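Local atomic coordinates of leucine-rich repeat protein (Bacteroides thetaiotaomicron, PDB entry 4ECN), a protein that is of unknown function but, as an extracellular leucine-rich repeat protein with DUF4458 domains, probably binds other proteins. Residues F15-S20 with V88-Y93; L352-H357 with N435-I440; V573-L578 with E589-N594. All blocks are in the same frame, centred on the assembly; numbering follows the deposited sequence.

Contact 1 (F15-S20 with V88-Y93); sequences FKLYKS and VGYYLY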
loop_
_atom_site.group_PDB
_atom_site.type_symbol
_atom_site.label_atom_id
_atom_site.label_comp_id
_atom_site.label_asym_id
_atom_site.label_seq_id
_atom_site.Cartn_x
_atom_site.Cartn_y
_atom_site.Cartn_z
ATOM N N PHE A 15 -16.346 -37.619 36.521
ATOM C CA PHE A 15 -17.008 -36.535 35.803
ATOM C C PHE A 15 -18.024 -35.846 36.702
ATOM O O PHE A 15 -18.659 -36.480 37.548
ATOM C CB PHE A 15 -17.670 -37.054 34.514
ATOM C CG PHE A 15 -16.677 -37.683 33.562
ATOM C CD1 PHE A 15 -15.954 -36.902 32.670
ATOM C CD2 PHE A 15 -16.442 -39.051 33.582
ATOM C CE1 PHE A 15 -15.015 -37.483 31.815
ATOM C CE2 PHE A 15 -15.503 -39.627 32.731
ATOM C CZ PHE A 15 -14.797 -38.842 31.852
ATOM N N LYS A 16 -18.121 -34.528 36.537
ATOM C CA LYS A 16 -19.026 -33.645 37.262
ATOM C C LYS A 16 -19.907 -32.934 36.218
ATOM O O LYS A 16 -19.357 -32.240 35.356
ATOM C CB LYS A 16 -18.195 -32.665 38.120
ATOM C CG LYS A 16 -18.688 -32.459 39.543
ATOM C CD LYS A 16 -17.864 -31.364 40.220
ATOM C CE LYS A 16 -18.141 -31.170 41.692
ATOM N NZ LYS A 16 -17.294 -30.087 42.264
ATOM N N LEU A 17 -21.243 -33.191 36.223
ATOM C CA LEU A 17 -22.193 -32.598 35.264
ATOM C C LEU A 17 -22.494 -31.135 35.634
ATOM O O LEU A 17 -22.863 -30.844 36.774
ATOM C CB LEU A 17 -23.499 -33.415 35.182
ATOM C CG LEU A 17 -23.450 -34.704 34.334
ATOM C CD1 LEU A 17 -24.572 -35.645 34.687
ATOM C CD2 LEU A 17 -23.501 -34.400 32.843
ATOM N N TYR A 18 -22.293 -30.224 34.673
ATOM C CA TYR A 18 -22.493 -28.790 34.845
ATOM C C TYR A 18 -23.604 -28.273 33.936
ATOM O O TYR A 18 -23.865 -28.850 32.876
ATOM C CB TYR A 18 -21.185 -28.019 34.570
ATOM C CG TYR A 18 -20.167 -28.130 35.687
ATOM C CD1 TYR A 18 -19.370 -29.263 35.825
ATOM C CD2 TYR A 18 -19.969 -27.083 36.584
ATOM C CE1 TYR A 18 -18.437 -29.375 36.855
ATOM C CE2 TYR A 18 -19.021 -27.174 37.607
ATOM C CZ TYR A 18 -18.257 -28.326 37.742
ATOM O OH TYR A 18 -17.323 -28.433 38.751
ATOM N N LYS A 19 -24.261 -27.180 34.371
ATOM C CA LYS A 19 -25.340 -26.501 33.652
ATOM C C LYS A 19 -24.743 -25.497 32.651
ATOM O O LYS A 19 -23.581 -25.106 32.804
ATOM C CB LYS A 19 -26.294 -25.813 34.646
ATOM C CG LYS A 19 -27.056 -26.792 35.538
ATOM C CD LYS A 19 -27.945 -26.100 36.566
ATOM C CE LYS A 19 -28.838 -27.089 37.284
ATOM N NZ LYS A 19 -29.673 -26.435 38.329
ATOM N N SER A 20 -25.528 -25.112 31.613
ATOM C CA SER A 20 -25.105 -24.181 30.549
ATOM C C SER A 20 -25.559 -22.719 30.844
ATOM O O SER A 20 -25.618 -22.324 32.016
ATOM C CB SER A 20 -25.640 -24.639 29.192
ATOM O OG SER A 20 -27.052 -24.768 29.210
ATOM N N VAL A 88 -15.327 -37.707 22.710
ATOM C CA VAL A 88 -16.043 -37.535 21.439
ATOM C C VAL A 88 -17.471 -37.054 21.757
ATOM O O VAL A 88 -17.988 -36.131 21.116
ATOM C CB VAL A 88 -16.038 -38.814 20.560
ATOM C CG1 VAL A 88 -16.532 -38.502 19.148
ATOM C CG2 VAL A 88 -14.649 -39.427 20.495
ATOM N N GLY A 89 -18.058 -37.678 22.777
ATOM C CA GLY A 89 -19.392 -37.387 23.275
ATOM C C GLY A 89 -19.752 -38.319 24.404
ATOM O O GLY A 89 -18.945 -39.172 24.789
ATOM N N TYR A 90 -20.963 -38.161 24.945
ATOM C CA TYR A 90 -21.427 -38.981 26.054
ATOM C C TYR A 90 -22.942 -39.163 26.025
ATOM O O TYR A 90 -23.666 -38.332 25.476
ATOM C CB TYR A 90 -20.999 -38.371 27.409
ATOM C CG TYR A 90 -21.569 -36.998 27.712
ATOM C CD1 TYR A 90 -22.803 -36.853 28.349
ATOM C CD2 TYR A 90 -20.841 -35.844 27.433
ATOM C CE1 TYR A 90 -23.321 -35.591 28.640
ATOM C CE2 TYR A 90 -21.356 -34.578 27.710
ATOM C CZ TYR A 90 -22.590 -34.457 28.325
ATOM O OH TYR A 90 -23.081 -33.209 28.612
ATOM N N TYR A 91 -23.413 -40.250 26.652
ATOM C CA TYR A 91 -24.834 -40.556 26.767
ATOM C C TYR A 91 -25.193 -40.671 28.233
ATOM O O TYR A 91 -24.423 -41.255 28.992
ATOM C CB TYR A 91 -25.236 -41.858 26.008
ATOM C CG TYR A 91 -24.680 -42.045 24.605
ATOM C CD1 TYR A 91 -23.454 -42.678 24.397
ATOM C CD2 TYR A 91 -25.427 -41.693 23.483
ATOM C CE1 TYR A 91 -22.948 -42.883 23.110
ATOM C CE2 TYR A 91 -24.935 -41.902 22.188
ATOM C CZ TYR A 91 -23.697 -42.504 22.008
ATOM O OH TYR A 91 -23.175 -42.707 20.749
ATOM N N LEU A 92 -26.339 -40.120 28.638
ATOM C CA LEU A 92 -26.841 -40.253 30.004
ATOM C C LEU A 92 -27.983 -41.292 29.983
ATOM O O LEU A 92 -28.656 -41.423 28.960
ATOM C CB LEU A 92 -27.271 -38.896 30.591
ATOM C CG LEU A 92 -26.130 -37.900 30.811
ATOM C CD1 LEU A 92 -26.642 -36.520 31.017
ATOM C CD2 LEU A 92 -25.254 -38.297 31.971
ATOM N N TYR A 93 -28.149 -42.080 31.061
ATOM C CA TYR A 93 -29.153 -43.152 31.116
ATOM C C TYR A 93 -29.965 -43.126 32.423
ATOM O O TYR A 93 -29.376 -42.995 33.494
ATOM C CB TYR A 93 -28.462 -44.524 30.979
ATOM C CG TYR A 93 -27.700 -44.738 29.685
ATOM C CD1 TYR A 93 -26.350 -44.404 29.582
ATOM C CD2 TYR A 93 -28.308 -45.339 28.587
ATOM C CE1 TYR A 93 -25.635 -44.628 28.404
ATOM C CE2 TYR A 93 -27.605 -45.572 27.405
ATOM C CZ TYR A 93 -26.270 -45.211 27.315
ATOM O OH TYR A 93 -25.588 -45.456 26.145
#
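Leu17 and Leu92 meet inside the first DUF4458 domain, a beta-sheet domain whose family belongs to the transthyretin clan. Leu17 lies on strand 10-18 and Leu92 on strand 83-93. The two strands are not paired with each other. The CA atoms of Leu17 and Leu92 are 10.4 Å apart, and no hydrogen bond joins the segments. Side chains alone fill the gap, as between the layers of a beta-sandwich.

The two leucines reach toward each other and touch tip to tip. Both CB bonds point at the other segment. Both residues have CG anti to the carbonyl carbon, with chi1 of -79° in Leu17 and -66° in Leu92. The meeting point is methyl against methyl.

Tyr90 is two residues before Leu92 and points to the same interior. Its CG stands between the backbone N and the carbonyl carbon, chi1 62°, and the ring reaches toward Leu17. The second methyl of Leu17 comes up to the CE1 corner of the ring at an oblique angle. One leucine therefore spans two partners, a methyl for each. The tyrosine contact is the looser of the two.

Other apolar groups close the site. Val125 touches both Leu17 and Tyr90, while Ile44 of strand 43-49 and Leu101 of strand 99-104 pack on Tyr90 and Leu92. The backbone of Leu17 is bonded to Tyr71 and Leu73, on the side of strand 73-81. All three touching residues are buried. The contact is plain core packing between strands distant in sequence. At the atomic level, Leu17 CD1 lies 3.9 Å from Leu92 CD2, and Leu17 CD2 lies 4.4 Å from Tyr90 CE1.

Contact 2 (L352-H357 with N435-I440); sequences LSFGTH and NRITFI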
loop_
_atom_site.group_PDB
_atom_site.type_symbol
_atom_site.label_atom_id
_atom_site.label_comp_id
_atom_site.label_asym_id
_atom_site.label_seq_id
_atom_site.Cartn_x
_atom_site.Cartn_y
_atom_site.Cartn_z
ATOM N N LEU A 352 0.092 -11.547 -7.799
ATOM C CA LEU A 352 0.449 -12.112 -6.496
ATOM C C LEU A 352 1.123 -11.049 -5.674
ATOM O O LEU A 352 2.076 -10.426 -6.135
ATOM C CB LEU A 352 1.353 -13.345 -6.674
ATOM C CG LEU A 352 1.906 -13.997 -5.417
ATOM C CD1 LEU A 352 0.788 -14.494 -4.505
ATOM C CD2 LEU A 352 2.839 -15.126 -5.780
ATOM N N SER A 353 0.627 -10.842 -4.457
ATOM C CA SER A 353 1.070 -9.758 -3.604
ATOM C C SER A 353 1.145 -10.178 -2.098
ATOM O O SER A 353 0.158 -10.653 -1.531
ATOM C CB SER A 353 0.096 -8.609 -3.802
ATOM O OG SER A 353 0.406 -7.513 -2.969
ATOM N N PHE A 354 2.330 -10.006 -1.471
ATOM C CA PHE A 354 2.624 -10.330 -0.064
ATOM C C PHE A 354 2.786 -9.070 0.799
ATOM O O PHE A 354 2.871 -9.140 2.034
ATOM C CB PHE A 354 3.907 -11.167 0.016
ATOM C CG PHE A 354 3.824 -12.460 -0.755
ATOM C CD1 PHE A 354 3.130 -13.557 -0.241
ATOM C CD2 PHE A 354 4.452 -12.594 -1.985
ATOM C CE1 PHE A 354 3.058 -14.757 -0.952
ATOM C CE2 PHE A 354 4.410 -13.810 -2.682
ATOM C CZ PHE A 354 3.709 -14.882 -2.162
ATOM N N GLY A 355 2.839 -7.933 0.129
ATOM C CA GLY A 355 2.995 -6.622 0.741
ATOM C C GLY A 355 2.923 -5.541 -0.305
ATOM O O GLY A 355 2.963 -5.853 -1.497
ATOM N N THR A 356 2.845 -4.264 0.122
ATOM C CA THR A 356 2.692 -3.093 -0.762
ATOM C C THR A 356 3.229 -1.849 -0.076
ATOM O O THR A 356 3.190 -1.746 1.147
ATOM C CB THR A 356 1.202 -2.960 -1.104
ATOM O OG1 THR A 356 0.912 -3.897 -2.127
ATOM C CG2 THR A 356 0.810 -1.642 -1.588
ATOM N N HIS A 357 3.727 -0.903 -0.867
ATOM C CA HIS A 357 4.214 0.375 -0.361
ATOM C C HIS A 357 3.060 1.206 0.239
ATOM O O HIS A 357 3.298 2.075 1.075
ATOM C CB HIS A 357 4.924 1.158 -1.481
ATOM C CG HIS A 357 4.078 1.394 -2.681
ATOM N ND1 HIS A 357 4.016 0.474 -3.701
ATOM C CD2 HIS A 357 3.263 2.433 -2.974
ATOM C CE1 HIS A 357 3.158 0.974 -4.581
ATOM N NE2 HIS A 357 2.697 2.160 -4.192
ATOM N N ASN A 435 4.175 -7.240 8.138
ATOM C CA ASN A 435 4.043 -8.692 8.238
ATOM C C ASN A 435 5.341 -9.326 8.770
ATOM O O ASN A 435 6.396 -8.679 8.702
ATOM C CB ASN A 435 3.709 -9.255 6.848
ATOM C CG ASN A 435 4.809 -9.035 5.823
ATOM O OD1 ASN A 435 5.842 -9.728 5.790
ATOM N ND2 ASN A 435 4.607 -8.066 4.958
ATOM N N ARG A 436 5.282 -10.600 9.221
ATOM C CA ARG A 436 6.474 -11.342 9.661
ATOM C C ARG A 436 6.708 -12.566 8.707
ATOM O O ARG A 436 6.977 -13.666 9.186
ATOM C CB ARG A 436 6.402 -11.791 11.157
ATOM C CG ARG A 436 6.196 -10.712 12.252
ATOM C CD ARG A 436 7.303 -9.666 12.278
ATOM N NE ARG A 436 7.254 -8.729 13.414
ATOM C CZ ARG A 436 6.545 -7.597 13.470
ATOM N NH1 ARG A 436 5.711 -7.270 12.482
ATOM N NH2 ARG A 436 6.623 -6.814 14.538
ATOM N N ILE A 437 6.612 -12.349 7.360
ATOM C CA ILE A 437 6.862 -13.376 6.329
ATOM C C ILE A 437 8.380 -13.557 6.220
ATOM O O ILE A 437 9.064 -12.665 5.724
ATOM C CB ILE A 437 6.206 -13.036 4.954
ATOM C CG1 ILE A 437 4.666 -12.884 5.068
ATOM C CG2 ILE A 437 6.579 -14.088 3.899
ATOM C CD1 ILE A 437 3.929 -12.416 3.791
ATOM N N THR A 438 8.904 -14.694 6.698
ATOM C CA THR A 438 10.352 -14.960 6.765
ATOM C C THR A 438 10.879 -15.879 5.640
ATOM O O THR A 438 12.095 -16.050 5.529
ATOM C CB THR A 438 10.727 -15.585 8.129
ATOM O OG1 THR A 438 9.799 -16.621 8.502
ATOM C CG2 THR A 438 10.814 -14.537 9.240
ATOM N N PHE A 439 9.995 -16.419 4.785
ATOM C CA PHE A 439 10.407 -17.344 3.726
ATOM C C PHE A 439 9.417 -17.360 2.558
ATOM O O PHE A 439 8.200 -17.349 2.768
ATOM C CB PHE A 439 10.530 -18.781 4.315
ATOM C CG PHE A 439 11.148 -19.792 3.379
ATOM C CD1 PHE A 439 12.525 -19.968 3.335
ATOM C CD2 PHE A 439 10.357 -20.532 2.508
ATOM C CE1 PHE A 439 13.100 -20.863 2.434
ATOM C CE2 PHE A 439 10.936 -21.414 1.593
ATOM C CZ PHE A 439 12.300 -21.588 1.572
ATOM N N ILE A 440 9.951 -17.462 1.329
ATOM C CA ILE A 440 9.153 -17.586 0.105
ATOM C C ILE A 440 9.614 -18.833 -0.657
ATOM O O ILE A 440 10.736 -18.832 -1.155
ATOM C CB ILE A 440 9.210 -16.326 -0.813
ATOM C CG1 ILE A 440 9.066 -14.972 -0.069
ATOM C CG2 ILE A 440 8.240 -16.463 -1.997
ATOM C CD1 ILE A 440 7.704 -14.603 0.449
#
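Ile437 leans from strand 436-440 onto Phe354, the residue that follows strand 351-353 in the leucine-rich repeat region. From CB the isoleucine splits two ways. CG2 stays with its own segment and lies 3.7 Å from Ile440 CD1. CG1 carries the chain toward Phe354 and is anti to the carbonyl carbon. With chi1 -59° and an extended chi2, CD1 reaches the other segment. There Ile437 CD1 is 4.0 Å from Phe354 CB and 3.9 Å from Phe354 O. It approaches the phenyl ring obliquely. Ile440 is a more distant neighbour, with its CD1 4.5 Å from Phe354 CD2.

Asn435 borders the polar end of the contact. Its ND2 is 3.6 Å from Phe354 O, which is proximity and not a hydrogen bond. The amide is held by other partners. ND2 bonds to Ala456 O. OD1 takes a bond from Ser458 OG and another from Ile437 N, at 3.2 Å. The bond from Ile437 N is fairly straight, with 162° at the hydrogen, and falls on a lone pair of OD1 in the carbonyl plane. It closes an Asx turn at the start of strand 436-440. Three bonds thus hold the buried amide, one through ND2 and two through OD1.

Strand 351-353 lies between strands 325-329 and 452-456 of the long repeat sheet. Strand 436-440 pairs instead with 338-339. Val339 of that short strand packs on Phe354, Ile437 and Ile440, and Phe455 of strand 452-456 meets the Phe354 ring nearly parallel.

Contact 3 (V573-L578 with E589-N594); sequences VKLGLL and EAFGTN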
loop_
_atom_site.group_PDB
_atom_site.type_symbol
_atom_site.label_atom_id
_atom_site.label_comp_id
_atom_site.label_asym_id
_atom_site.label_seq_id
_atom_site.Cartn_x
_atom_site.Cartn_y
_atom_site.Cartn_z
ATOM N N VAL A 573 18.700 0.859 -22.276
ATOM C CA VAL A 573 18.171 1.465 -23.483
ATOM C C VAL A 573 16.674 1.841 -23.342
ATOM O O VAL A 573 16.287 2.890 -23.860
ATOM C CB VAL A 573 18.425 0.449 -24.633
ATOM C CG1 VAL A 573 17.320 0.442 -25.685
ATOM C CG2 VAL A 573 19.787 0.700 -25.270
ATOM N N LYS A 574 15.854 1.021 -22.659
ATOM C CA LYS A 574 14.423 1.288 -22.573
ATOM C C LYS A 574 14.009 1.982 -21.273
ATOM O O LYS A 574 12.814 1.988 -20.967
ATOM C CB LYS A 574 13.628 -0.015 -22.710
ATOM C CG LYS A 574 13.592 -0.565 -24.124
ATOM C CD LYS A 574 12.708 -1.803 -24.250
ATOM C CE LYS A 574 11.221 -1.526 -24.231
ATOM N NZ LYS A 574 10.434 -2.791 -24.231
ATOM N N LEU A 575 14.945 2.607 -20.534
ATOM C CA LEU A 575 14.606 3.258 -19.264
ATOM C C LEU A 575 13.809 4.541 -19.537
ATOM O O LEU A 575 14.104 5.252 -20.505
ATOM C CB LEU A 575 15.873 3.545 -18.444
ATOM C CG LEU A 575 15.682 4.069 -17.007
ATOM C CD1 LEU A 575 15.148 2.982 -16.078
ATOM C CD2 LEU A 575 16.982 4.583 -16.453
ATOM N N GLY A 576 12.790 4.778 -18.699
ATOM C CA GLY A 576 11.864 5.901 -18.796
ATOM C C GLY A 576 11.550 6.580 -17.481
ATOM O O GLY A 576 11.096 7.724 -17.483
ATOM N N LEU A 577 11.782 5.895 -16.340
ATOM C CA LEU A 577 11.567 6.472 -14.998
ATOM C C LEU A 577 12.715 6.110 -14.102
ATOM O O LEU A 577 13.075 4.940 -14.020
ATOM C CB LEU A 577 10.233 6.020 -14.358
ATOM C CG LEU A 577 9.880 6.585 -12.977
ATOM C CD1 LEU A 577 8.398 6.668 -12.803
ATOM C CD2 LEU A 577 10.514 5.779 -11.839
ATOM N N LEU A 578 13.246 7.098 -13.383
ATOM C CA LEU A 578 14.323 6.874 -12.438
ATOM C C LEU A 578 14.107 7.720 -11.199
ATOM O O LEU A 578 14.012 8.938 -11.306
ATOM C CB LEU A 578 15.683 7.164 -13.069
ATOM C CG LEU A 578 16.872 6.993 -12.161
ATOM C CD1 LEU A 578 17.127 5.522 -11.865
ATOM C CD2 LEU A 578 18.089 7.617 -12.775
ATOM N N GLU A 589 26.842 9.283 -13.224
ATOM C CA GLU A 589 27.401 8.794 -14.485
ATOM C C GLU A 589 26.317 8.951 -15.521
ATOM O O GLU A 589 25.144 8.842 -15.181
ATOM C CB GLU A 589 27.915 7.353 -14.370
ATOM C CG GLU A 589 29.174 7.215 -13.530
ATOM C CD GLU A 589 30.492 7.322 -14.268
ATOM O OE1 GLU A 589 30.588 6.796 -15.399
ATOM O OE2 GLU A 589 31.463 7.830 -13.666
ATOM N N ALA A 590 26.669 9.258 -16.753
ATOM C CA ALA A 590 25.640 9.491 -17.759
ATOM C C ALA A 590 25.055 8.190 -18.326
ATOM O O ALA A 590 25.731 7.163 -18.345
ATOM C CB ALA A 590 26.218 10.316 -18.893
ATOM N N PHE A 591 23.782 8.259 -18.766
ATOM C CA PHE A 591 23.040 7.234 -19.507
ATOM C C PHE A 591 23.245 7.431 -21.006
ATOM O O PHE A 591 23.212 6.486 -21.797
ATOM C CB PHE A 591 21.538 7.293 -19.181
ATOM C CG PHE A 591 21.156 6.850 -17.802
ATOM C CD1 PHE A 591 20.926 5.509 -17.525
ATOM C CD2 PHE A 591 20.983 7.772 -16.787
ATOM C CE1 PHE A 591 20.582 5.092 -16.235
ATOM C CE2 PHE A 591 20.624 7.358 -15.502
ATOM C CZ PHE A 591 20.432 6.020 -15.232
ATOM N N GLY A 592 23.431 8.694 -21.370
ATOM C CA GLY A 592 23.576 9.120 -22.748
ATOM C C GLY A 592 22.257 9.661 -23.235
ATOM O O GLY A 592 21.210 9.387 -22.640
ATOM N N THR A 593 22.305 10.404 -24.345
ATOM C CA THR A 593 21.160 11.076 -24.973
ATOM C C THR A 593 20.216 10.085 -25.700
ATOM O O THR A 593 19.158 10.494 -26.165
ATOM C CB THR A 593 21.696 12.119 -25.944
ATOM O OG1 THR A 593 22.590 11.474 -26.868
ATOM C CG2 THR A 593 22.418 13.260 -25.212
ATOM N N ASN A 594 20.588 8.799 -25.785
ATOM C CA ASN A 594 19.774 7.754 -26.402
ATOM C C ASN A 594 18.776 7.179 -25.390
ATOM O O ASN A 594 17.863 6.439 -25.773
ATOM C CB ASN A 594 20.661 6.645 -26.994
ATOM C CG ASN A 594 21.229 6.981 -28.364
ATOM O OD1 ASN A 594 20.957 8.040 -28.973
ATOM N ND2 ASN A 594 22.012 6.065 -28.900
#
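The backbones of Val573 and Asn594 come nearest, with CA atoms 7.1 Å apart, and no hydrogen bond bridges the two segments. Their side chains do not meet. The side-chain contact is made farther along, where Leu575 and Leu578 receive the ring of Phe591.

Phe591 points from its loop toward the leucines. Its CG is anti to the carbonyl carbon, chi1 -70°, and the far end of the ring does the touching. Leu575 CD2 lies 3.6 Å from Phe591 CE1. Leu578 CD2 lies 3.7 Å from Phe591 CE2. Both methyls also approach CZ, the atom they share. They sit on the same side of the ring plane, and each comes in obliquely. The two leucines have matching shapes. Each has CG anti to its backbone N, and in each it is CD2 that meets the ring. The result is a small apolar cluster inside the leucine-rich repeat solenoid, where loop and strand residues share one core.

Strand 577-579 lies between strands 552-554 and 596-601 in the parallel run of the repeat sheet. Phe553 of the one strand touches Leu575 and Leu578. Leu597 and Leu600 of the other pack on Leu575 and Leu578 in turn. Leu569 of helix 566-569 covers part of Phe591, and Phe614 meets its ring edge-to-face.

The contacts follow one another along the chain, each closing before the next opens. Contact 1 belongs to the first DUF4458 domain. Contacts 2 and 3 lie in the leucine-rich repeat region. There, strands 351-353 and 577-579 belong to the same ten-stranded sheet, several strands apart. The sodium ion's site, at Gln314 and Val317, is at the end of that sheet nearer contact 2. The centres of contact 1 and contact 2 are about 47 Å apart. Those of contact 2 and contact 3 are about 31 Å apart. None touch. Contact 1 packs the N-terminal domain, while contacts 2 and 3 pack different places along one repeat sheet. The spacing is consistent with an elongated protein.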